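Local coordinates for protein aspartate aminotransferase (Rhodobacter sphaeroides, PDB 3NRA) that probably catalyses, with pyridoxal phosphate as cofactor, the transfer of an amino group from L-aspartate to 2-oxoglutarate, giving oxaloacetate and L-glutamate, at residues 76-79 with 83-86; 92-97 with 296-301. All blocks are in the same frame, centred on the assembly; numbering follows the deposited sequence.

Contact 1 of 2, residues 76-79 with 83-86; sequences EYRG and IRDL
R84, near the start of helix 81-95, reaches back to the type I beta turn E76-G79 that leads into this helix. Two hydrogen bonds tie its guanidinium to the last carbonyl of the turn: R84 NE and R84 NH2 hold G79 O side-on, each at 3.0 Å and nearly within the guanidinium plane. NH2 approaches almost in line with the carbonyl bond (C=O...N 163°), whereas NE stands above the carbonyl plane. Electrostatics add a salt bridge, R84 NH2 to E76 OE1 at 3.0 Å, although the hydrogen bond within it is weak and bent to 124°. A water accepts from R84 NH1 and donates to E76 OE1, and NH1 also bonds to A101 O. A leucine at R84 would probably leave the G79 carbonyl without both donors and the E76 carboxylate without its positive partner. The remaining contact is aliphatic chain against guanidinium face. With its CG between backbone N and carbonyl carbon (chi1 70°), R78 lays its methylenes over one guanidinium face, while its charged end turns to R102 O and E276. R78 CG sits 3.4 Å above the centre of the R84 guanidinium, and R78 CD lies 3.4 Å from R84 NH1.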
loop_
_atom_site.group_PDB
_atom_site.type_symbol
_atom_site.label_atom_id
_atom_site.label_comp_id
_atom_site.label_asym_id
_atom_site.label_seq_id
_atom_site.Cartn_x
_atom_site.Cartn_y
_atom_site.Cartn_z
ATOM N N GLU B 76 -6.325 13.902 -1.241
ATOM C CA GLU B 76 -6.729 13.532 0.102
ATOM C C GLU B 76 -6.368 12.083 0.309
ATOM O O GLU B 76 -6.344 11.324 -0.651
ATOM C CB GLU B 76 -8.250 13.745 0.271
ATOM C CG GLU B 76 -8.639 15.232 0.467
ATOM C CD GLU B 76 -10.150 15.484 0.554
ATOM O OE1 GLU B 76 -10.910 14.568 0.976
ATOM O OE2 GLU B 76 -10.576 16.642 0.242
ATOM N N TYR B 77 -6.080 11.690 1.542
ATOM C CA TYR B 77 -5.695 10.278 1.833
ATOM C C TYR B 77 -6.754 9.277 1.377
ATOM O O TYR B 77 -6.420 8.232 0.842
ATOM C CB TYR B 77 -5.405 10.051 3.334
ATOM C CG TYR B 77 -4.329 10.928 3.936
ATOM C CD1 TYR B 77 -3.084 11.047 3.347
ATOM C CD2 TYR B 77 -4.561 11.629 5.130
ATOM C CE1 TYR B 77 -2.092 11.844 3.907
ATOM C CE2 TYR B 77 -3.578 12.445 5.691
ATOM C CZ TYR B 77 -2.348 12.539 5.083
ATOM O OH TYR B 77 -1.370 13.353 5.628
ATOM N N ARG B 78 -8.024 9.618 1.554
ATOM C CA ARG B 78 -9.143 8.748 1.075
ATOM C C ARG B 78 -9.368 8.734 -0.458
ATOM O O ARG B 78 -10.174 7.947 -0.956
ATOM C CB ARG B 78 -10.445 9.112 1.785
ATOM C CG ARG B 78 -11.044 10.428 1.407
ATOM C CD ARG B 78 -12.206 10.794 2.330
ATOM N NE ARG B 78 -11.772 11.112 3.689
ATOM C CZ ARG B 78 -12.541 11.684 4.623
ATOM N NH1 ARG B 78 -13.826 12.005 4.372
ATOM N NH2 ARG B 78 -12.020 11.948 5.827
ATOM N N GLY B 79 -8.698 9.634 -1.174
ATOM C CA GLY B 79 -8.683 9.625 -2.634
ATOM C C GLY B 79 -9.165 10.944 -3.175
ATOM O O GLY B 79 -9.892 11.661 -2.503
ATOM N N ILE B 83 -12.851 12.493 -8.290
ATOM C CA ILE B 83 -12.975 11.130 -8.795
ATOM C C ILE B 83 -13.957 10.342 -7.916
ATOM O O ILE B 83 -14.807 9.601 -8.417
ATOM C CB ILE B 83 -11.574 10.444 -8.912
ATOM C CG1 ILE B 83 -10.725 11.196 -9.953
ATOM C CG2 ILE B 83 -11.708 8.972 -9.345
ATOM C CD1 ILE B 83 -9.291 10.810 -9.969
ATOM N N ARG B 84 -13.902 10.556 -6.615
ATOM C CA ARG B 84 -14.915 9.958 -5.746
ATOM C C ARG B 84 -16.351 10.396 -6.104
ATOM O O ARG B 84 -17.250 9.556 -6.201
ATOM C CB ARG B 84 -14.616 10.250 -4.298
ATOM C CG ARG B 84 -13.592 9.328 -3.735
ATOM C CD ARG B 84 -13.458 9.513 -2.276
ATOM N NE ARG B 84 -12.706 10.722 -1.966
ATOM C CZ ARG B 84 -13.050 11.677 -1.082
ATOM N NH1 ARG B 84 -14.185 11.623 -0.364
ATOM N NH2 ARG B 84 -12.218 12.699 -0.899
ATOM N N ASP B 85 -16.536 11.693 -6.359
ATOM C CA ASP B 85 -17.815 12.216 -6.812
ATOM C C ASP B 85 -18.285 11.634 -8.163
ATOM O O ASP B 85 -19.472 11.444 -8.361
ATOM C CB ASP B 85 -17.772 13.753 -6.896
ATOM C CG ASP B 85 -17.749 14.427 -5.520
ATOM O OD1 ASP B 85 -18.110 13.770 -4.501
ATOM O OD2 ASP B 85 -17.387 15.628 -5.468
ATOM N N LEU B 86 -17.358 11.395 -9.083
ATOM C CA LEU B 86 -17.683 10.714 -10.351
ATOM C C LEU B 86 -18.063 9.250 -10.089
ATOM O O LEU B 86 -18.979 8.730 -10.703
ATOM C CB LEU B 86 -16.510 10.736 -11.334
ATOM C CG LEU B 86 -16.438 11.774 -12.445
ATOM C CD1 LEU B 86 -15.107 11.568 -13.206
ATOM C CD2 LEU B 86 -17.657 11.715 -13.438
HETATM O O HOH W 1 -13.997 14.307 1.534
#

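Contact 2 of 2, residues 92-97 with 296-301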
loop_
_atom_site.group_PDB
_atom_site.type_symbol
_atom_site.label_atom_id
_atom_site.label_comp_id
_atom_site.label_asym_id
_atom_site.label_seq_id
_atom_site.Cartn_x
_atom_site.Cartn_y
_atom_site.Cartn_z
ATOM N N ALA B 92 -23.074 3.170 -7.229
ATOM C CA ALA B 92 -24.477 3.068 -6.780
ATOM C C ALA B 92 -25.360 2.336 -7.795
ATOM O O ALA B 92 -26.153 1.460 -7.421
ATOM C CB ALA B 92 -25.086 4.497 -6.455
ATOM N N ALA B 93 -25.240 2.728 -9.066
ATOM C CA ALA B 93 -25.985 2.101 -10.161
ATOM C C ALA B 93 -25.611 0.624 -10.301
ATOM O O ALA B 93 -26.478 -0.213 -10.396
ATOM C CB ALA B 93 -25.722 2.842 -11.471
ATOM N N PHE B 94 -24.311 0.325 -10.224
ATOM C CA PHE B 94 -23.816 -1.054 -10.328
ATOM C C PHE B 94 -24.358 -1.968 -9.236
ATOM O O PHE B 94 -24.889 -3.026 -9.537
ATOM C CB PHE B 94 -22.279 -1.097 -10.323
ATOM C CG PHE B 94 -21.723 -2.477 -10.528
ATOM C CD1 PHE B 94 -22.030 -3.198 -11.679
ATOM C CD2 PHE B 94 -20.983 -3.107 -9.522
ATOM C CE1 PHE B 94 -21.538 -4.494 -11.858
ATOM C CE2 PHE B 94 -20.493 -4.393 -9.700
ATOM C CZ PHE B 94 -20.775 -5.090 -10.860
ATOM N N THR B 95 -24.255 -1.535 -7.983
ATOM C CA THR B 95 -24.661 -2.359 -6.821
ATOM C C THR B 95 -26.149 -2.211 -6.402
ATOM O O THR B 95 -26.633 -2.974 -5.586
ATOM C CB THR B 95 -23.786 -2.036 -5.588
ATOM O OG1 THR B 95 -23.923 -0.642 -5.234
ATOM C CG2 THR B 95 -22.326 -2.364 -5.861
ATOM N N GLY B 96 -26.859 -1.245 -6.972
ATOM C CA GLY B 96 -28.303 -1.078 -6.681
ATOM C C GLY B 96 -28.611 -0.498 -5.296
ATOM O O GLY B 96 -29.684 -0.731 -4.758
ATOM N N ALA B 97 -27.658 0.244 -4.720
ATOM C CA ALA B 97 -27.880 0.962 -3.453
ATOM C C ALA B 97 -27.025 2.244 -3.409
ATOM O O ALA B 97 -26.023 2.344 -4.121
ATOM C CB ALA B 97 -27.563 0.051 -2.239
ATOM N N GLY B 296 -12.376 6.852 -16.132
ATOM C CA GLY B 296 -12.953 6.013 -17.189
ATOM C C GLY B 296 -13.710 4.763 -16.708
ATOM O O GLY B 296 -14.303 4.060 -17.524
ATOM N N TRP B 297 -13.653 4.469 -15.400
ATOM C CA TRP B 297 -14.164 3.223 -14.870
ATOM C C TRP B 297 -15.688 3.262 -14.841
ATOM O O TRP B 297 -16.291 4.228 -14.315
ATOM C CB TRP B 297 -13.614 2.964 -13.453
ATOM C CG TRP B 297 -13.908 1.568 -12.908
ATOM C CD1 TRP B 297 -14.047 0.412 -13.629
ATOM C CD2 TRP B 297 -14.020 1.184 -11.518
ATOM N NE1 TRP B 297 -14.285 -0.658 -12.774
ATOM C CE2 TRP B 297 -14.275 -0.210 -11.484
ATOM C CE3 TRP B 297 -13.965 1.885 -10.317
ATOM C CZ2 TRP B 297 -14.463 -0.902 -10.298
ATOM C CZ3 TRP B 297 -14.173 1.198 -9.132
ATOM C CH2 TRP B 297 -14.410 -0.173 -9.127
ATOM N N PHE B 298 -16.300 2.233 -15.441
ATOM C CA PHE B 298 -17.764 2.155 -15.683
ATOM C C PHE B 298 -18.260 3.143 -16.744
ATOM O O PHE B 298 -19.460 3.335 -16.893
ATOM C CB PHE B 298 -18.569 2.312 -14.371
ATOM C CG PHE B 298 -18.568 1.098 -13.521
ATOM C CD1 PHE B 298 -19.395 0.025 -13.830
ATOM C CD2 PHE B 298 -17.749 1.006 -12.415
ATOM C CE1 PHE B 298 -19.401 -1.106 -13.054
ATOM C CE2 PHE B 298 -17.758 -0.118 -11.632
ATOM C CZ PHE B 298 -18.580 -1.181 -11.950
ATOM N N ASP B 299 -17.347 3.733 -17.509
ATOM C CA ASP B 299 -17.733 4.610 -18.591
ATOM C C ASP B 299 -16.950 4.240 -19.854
ATOM O O ASP B 299 -16.605 5.104 -20.667
ATOM C CB ASP B 299 -17.483 6.069 -18.191
ATOM C CG ASP B 299 -18.059 7.073 -19.197
ATOM O OD1 ASP B 299 -19.156 6.840 -19.723
ATOM O OD2 ASP B 299 -17.377 8.077 -19.479
ATOM N N GLU B 300 -16.744 2.944 -20.045
ATOM C CA GLU B 300 -16.000 2.448 -21.183
ATOM C C GLU B 300 -16.906 2.520 -22.416
ATOM O O GLU B 300 -18.135 2.655 -22.291
ATOM C CB GLU B 300 -15.531 0.999 -20.939
ATOM C CG GLU B 300 -14.610 0.822 -19.697
ATOM C CD GLU B 300 -15.376 0.718 -18.358
ATOM O OE1 GLU B 300 -16.628 0.764 -18.360
ATOM O OE2 GLU B 300 -14.728 0.562 -17.295
ATOM N N ALA B 301 -16.319 2.418 -23.595
ATOM C CA ALA B 301 -17.117 2.399 -24.844
ATOM C C ALA B 301 -18.260 1.347 -24.750
ATOM O O ALA B 301 -18.051 0.258 -24.207
ATOM C CB ALA B 301 -16.209 2.108 -26.059
#
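The C-terminal end of helix 81-95 meets a type II beta turn, G296-D299, through a single pair of aromatic rings, F94 and F298. The contact is small, burying 90 Å² in all, and no hydrogen bond crosses it. F298 presents the far end of its ring: CE1 and CZ lie over one face of the F94 ring, toward the rim beside CG and CD1. F298 CE1 comes to 3.6 Å from F94 CD1, and F298 CZ to 3.7 Å from F94 CG. The ring centres are 5.0 Å apart and the planes meet at 46°, an oblique pairing between a stack and an edge-to-face contact. On the helix side, F94 carries its CG opposite the backbone N (chi1 -176°), which directs the ring off the helix toward the turn.

Both rings have further neighbours. F298 CE2 sits 3.4 Å above the W297 ring plane, and W297 in turn packs on L87 and L91 of the same helix, so the turn holds helix 81-95 at more than one point. Beyond the two segments, H233 makes an edge-to-face contact with F94, R223 forms a cation-pi interaction with F298, and W297 NE1 bonds to E255, two residues past K253, the lysine bearing the pyridoxal phosphate.

The turn itself is held by D299 N to G296 O at 3.1 Å, and F298 N also bonds to E300 OE2 at 2.9 Å, the carboxylate being met from above its plane. The same R223 that meets the F298 ring also forms a salt bridge with E300, just after the turn. F298 has positive phi (70°), as expected for the third residue of a type II beta turn.

In the fold
Both contacts draw on helix 81-95, contact 1 at its start and contact 2 at its end, and they follow one another along the chain. Their centres lie 16 Å apart, with nearest atoms about 6 Å from each other; they do not touch, but both lie on the same helix. They differ in span: 76-79 with 83-86 is a local closure of the loop that enters the helix, whereas 92-97 with 296-301 joins parts nearly 200 residues apart in sequence. Between these ends the helix lies beside the seven-stranded mixed sheet characteristic of the large domain of fold type I aminotransferases, with side chains of contact 1 touching strand 105-108 and those of contact 2 touching strands 245-249 and 263-267.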